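Protein with a SET domain within carboxy region (Cryptosporidium parvum, PDB 4LDG) is of unknown function but probably methylates histone H4 through the SET domain held in this carboxy-terminal part of a longer protein. Local coordinates at residues A[31-36]-A[107-112]. Sequence-based numbering, arbitrary orientation.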
ATOM      1  N   ILE A  31      -1.654   5.354  18.077  1.00 60.32           N
ATOM      2  CA  ILE A  31      -2.790   5.675  18.958  1.00 62.91           C
ATOM      3  C   ILE A  31      -2.695   7.069  19.597  1.00 64.14           C
ATOM      4  O   ILE A  31      -3.665   7.821  19.526  1.00 66.34           O
ATOM      5  CB  ILE A  31      -3.057   4.560  20.015  1.00 65.88           C
ATOM      6  CG1 ILE A  31      -3.614   3.317  19.289  1.00 66.20           C
ATOM      7  CG2 ILE A  31      -4.034   5.033  21.093  1.00 67.85           C
ATOM      8  CD1 ILE A  31      -4.170   2.214  20.168  1.00 70.43           C
ATOM      9  N   PRO A  32      -1.535   7.427  20.192  1.00 64.53           N
ATOM     10  CA  PRO A  32      -1.410   8.766  20.772  1.00 66.74           C
ATOM     11  C   PRO A  32      -1.725   9.885  19.764  1.00 65.72           C
ATOM     12  O   PRO A  32      -2.344  10.891  20.128  1.00 68.51           O
ATOM     13  CB  PRO A  32       0.066   8.832  21.193  1.00 68.47           C
ATOM     14  CG  PRO A  32       0.518   7.414  21.277  1.00 68.42           C
ATOM     15  CD  PRO A  32      -0.243   6.721  20.194  1.00 64.78           C
ATOM     16  N   TYR A  33      -1.306   9.703  18.511  1.00 62.98           N
ATOM     17  CA  TYR A  33      -1.639  10.652  17.454  1.00 60.47           C
ATOM     18  C   TYR A  33      -3.134  10.619  17.112  1.00 59.66           C
ATOM     19  O   TYR A  33      -3.739  11.670  16.947  1.00 61.19           O
ATOM     20  CB  TYR A  33      -0.767  10.435  16.199  1.00 57.11           C
ATOM     21  CG  TYR A  33      -1.277  11.170  14.975  1.00 55.32           C
ATOM     22  CD1 TYR A  33      -0.846  12.459  14.671  1.00 56.34           C
ATOM     23  CD2 TYR A  33      -2.215  10.582  14.135  1.00 53.85           C
ATOM     24  CE1 TYR A  33      -1.330  13.134  13.563  1.00 55.00           C
ATOM     25  CE2 TYR A  33      -2.708  11.249  13.030  1.00 52.76           C
ATOM     26  CZ  TYR A  33      -2.264  12.520  12.742  1.00 53.71           C
ATOM     27  OH  TYR A  33      -2.759  13.172  11.635  1.00 52.27           O
ATOM     28  N   PHE A  34      -3.734   9.433  17.008  1.00 61.55           N
ATOM     29  CA  PHE A  34      -5.195   9.342  16.759  1.00 60.56           C
ATOM     30  C   PHE A  34      -5.996  10.010  17.883  1.00 63.55           C
ATOM     31  O   PHE A  34      -6.956  10.741  17.634  1.00 61.54           O
ATOM     32  CB  PHE A  34      -5.666   7.886  16.570  1.00 59.04           C
ATOM     33  CG  PHE A  34      -5.080   7.194  15.352  1.00 55.78           C
ATOM     34  CD1 PHE A  34      -4.929   7.864  14.144  1.00 53.99           C
ATOM     35  CD2 PHE A  34      -4.685   5.864  15.420  1.00 54.79           C
ATOM     36  CE1 PHE A  34      -4.367   7.231  13.039  1.00 52.63           C
ATOM     37  CE2 PHE A  34      -4.129   5.227  14.322  1.00 53.42           C
ATOM     38  CZ  PHE A  34      -3.973   5.905  13.125  1.00 51.28           C
ATOM     39  N   GLU A  35      -5.589   9.771  19.122  1.00 68.99           N
ATOM     40  CA  GLU A  35      -6.320  10.316  20.267  1.00 74.37           C
ATOM     41  C   GLU A  35      -6.193  11.831  20.346  1.00 74.18           C
ATOM     42  O   GLU A  35      -7.192  12.515  20.485  1.00 71.15           O
ATOM     43  CB  GLU A  35      -5.892   9.643  21.569  1.00 79.82           C
ATOM     44  CG  GLU A  35      -6.687   8.369  21.822  1.00 84.63           C
ATOM     45  CD  GLU A  35      -6.247   7.602  23.057  1.00 91.24           C
ATOM     46  OE1 GLU A  35      -5.288   8.039  23.742  1.00 90.76           O
ATOM     47  OE2 GLU A  35      -6.869   6.546  23.330  1.00 95.72           O
ATOM     48  N   ARG A  36      -4.978  12.354  20.203  1.00 76.39           N
ATOM     49  CA  ARG A  36      -4.788  13.807  20.121  1.00 78.94           C
ATOM     50  C   ARG A  36      -5.622  14.470  19.035  1.00 75.58           C
ATOM     51  O   ARG A  36      -6.074  15.591  19.223  1.00 76.24           O
ATOM     52  CB  ARG A  36      -3.324  14.173  19.910  1.00 84.36           C
ATOM     53  CG  ARG A  36      -2.610  14.521  21.200  1.00 94.73           C
ATOM     54  CD  ARG A  36      -1.184  14.969  20.949  1.00101.58           C
ATOM     55  NE  ARG A  36      -0.392  13.898  20.342  1.00104.18           N
ATOM     56  CZ  ARG A  36       0.865  13.593  20.664  1.00110.77           C
ATOM     57  NH1 ARG A  36       1.529  14.266  21.605  1.00113.91           N
ATOM     58  NH2 ARG A  36       1.464  12.592  20.030  1.00111.50           N
ATOM     59  N   MET A 107       6.126  13.124  10.702  0.50 50.94           N
ATOM     60  CA  MET A 107       7.306  12.267  10.668  0.50 53.80           C
ATOM     61  C   MET A 107       7.541  11.491  11.969  0.50 55.05           C
ATOM     62  O   MET A 107       8.323  10.543  11.991  0.50 56.82           O
ATOM     63  CB  MET A 107       8.541  13.103  10.316  0.50 57.44           C
ATOM     64  CG  MET A 107       9.062  12.908   8.885  0.50 57.74           C
ATOM     65  SD  MET A 107       8.068  13.620   7.558  0.50 58.48           S
ATOM     66  CE  MET A 107       8.968  15.113   7.215  0.50 58.60           C
ATOM     67  N   ASN A 108       6.859  11.872  13.042  1.00 55.26           N
ATOM     68  CA  ASN A 108       7.012  11.182  14.313  1.00 60.44           C
ATOM     69  C   ASN A 108       6.174   9.902  14.290  1.00 59.27           C
ATOM     70  O   ASN A 108       6.650   8.832  14.674  1.00 60.90           O
ATOM     71  CB  ASN A 108       6.666  12.090  15.508  1.00 68.38           C
ATOM     72  CG  ASN A 108       7.475  13.385  15.506  1.00 73.32           C
ATOM     73  OD1 ASN A 108       8.708  13.362  15.424  1.00 78.78           O
ATOM     74  ND2 ASN A 108       6.784  14.522  15.555  1.00 74.68           N
ATOM     75  N   TYR A 109       4.952   9.993  13.780  1.00 54.27           N
ATOM     76  CA  TYR A 109       4.056   8.838  13.758  1.00 52.81           C
ATOM     77  C   TYR A 109       3.918   8.129  12.401  1.00 49.91           C
ATOM     78  O   TYR A 109       3.316   7.067  12.329  1.00 47.84           O
ATOM     79  CB  TYR A 109       2.689   9.258  14.309  1.00 55.48           C
ATOM     80  CG  TYR A 109       2.760   9.646  15.778  1.00 58.21           C
ATOM     81  CD1 TYR A 109       2.676   8.681  16.759  1.00 59.93           C
ATOM     82  CD2 TYR A 109       2.934  10.968  16.176  1.00 58.86           C
ATOM     83  CE1 TYR A 109       2.768   9.003  18.098  1.00 64.12           C
ATOM     84  CE2 TYR A 109       3.021  11.307  17.515  1.00 62.61           C
ATOM     85  CZ  TYR A 109       2.941  10.313  18.470  1.00 64.95           C
ATOM     86  OH  TYR A 109       3.015  10.609  19.803  1.00 69.83           O
ATOM     87  N   LYS A 110       4.483   8.710  11.343  1.00 51.40           N
ATOM     88  CA  LYS A 110       4.420   8.187   9.969  1.00 49.43           C
ATOM     89  C   LYS A 110       2.969   8.064   9.481  1.00 46.17           C
ATOM     90  O   LYS A 110       2.510   6.989   9.078  1.00 45.19           O
ATOM     91  CB  LYS A 110       5.172   6.853   9.855  1.00 56.61           C
ATOM     92  CG  LYS A 110       6.588   6.862  10.442  1.00 61.69           C
ATOM     93  CD  LYS A 110       7.690   7.025   9.396  1.00 70.71           C
ATOM     94  CE  LYS A 110       8.929   6.184   9.732  1.00 78.54           C
ATOM     95  NZ  LYS A 110       8.658   4.711   9.613  1.00 81.65           N
ATOM     96  N   VAL A 111       2.243   9.174   9.569  1.00 43.04           N
ATOM     97  CA  VAL A 111       0.878   9.251   9.106  1.00 42.48           C
ATOM     98  C   VAL A 111       0.745  10.414   8.182  1.00 38.90           C
ATOM     99  O   VAL A 111       1.483  11.398   8.284  1.00 38.32           O
ATOM    100  CB  VAL A 111      -0.156   9.445  10.231  1.00 47.22           C
ATOM    101  CG1 VAL A 111      -0.271   8.183  11.058  1.00 49.64           C
ATOM    102  CG2 VAL A 111       0.201  10.629  11.119  1.00 51.17           C
ATOM    103  N   ILE A 112      -0.225  10.296   7.292  1.00 38.38           N
ATOM    104  CA  ILE A 112      -0.605  11.373   6.421  1.00 39.02           C
ATOM    105  C   ILE A 112      -1.595  12.207   7.230  1.00 41.33           C
ATOM    106  O   ILE A 112      -2.727  11.785   7.461  1.00 40.70           O
ATOM    107  CB  ILE A 112      -1.217  10.879   5.115  1.00 38.93           C
ATOM    108  CG1 ILE A 112      -0.228  10.006   4.376  1.00 40.79           C
ATOM    109  CG2 ILE A 112      -1.576  12.066   4.219  1.00 41.00           C
ATOM    110  CD1 ILE A 112      -0.799   9.486   3.054  1.00 45.28           C
TER
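Y33, on the last turns of helix 15-36, packs against Y109 and V111 of a beta hairpin with a G1 bulge. The hairpin pairs strand 105-106 with strand 111-112, and K110 and V111 of the bulge both face D106. Y109 lies in its turn, where D106 OD2 accepts hydrogen bonds from the backbone N of N108 and of Y109. Two CH-pi contacts link hairpin and helix. Y33 CB sits over one face of the Y109 ring, 3.8 Å from its centroid. V111 CG2 sits over one face of the Y33 ring, 3.6 Å from that centroid and shifted toward CZ and CE2. Y33 CG is anti to the backbone N (chi1 167°), and this turns the ring toward V111. The two tyrosine rings are oblique, with planes 37° apart. Y33 OH is hydrogen-bonded to H113 ND1, just beyond strand 111-112. P32 CB adds an apolar contact to Y109 CE1 at 4.1 Å. The R36 chain bends at chi3, and the edge of its guanidinium meets Y109 OH, with guanidinium and ring planes 74° apart. R36 NH2 lies 2.5 Å from Y109 OH, too short for an ordinary hydrogen bond, so this weak, strongly bent bond is doubtful in detail.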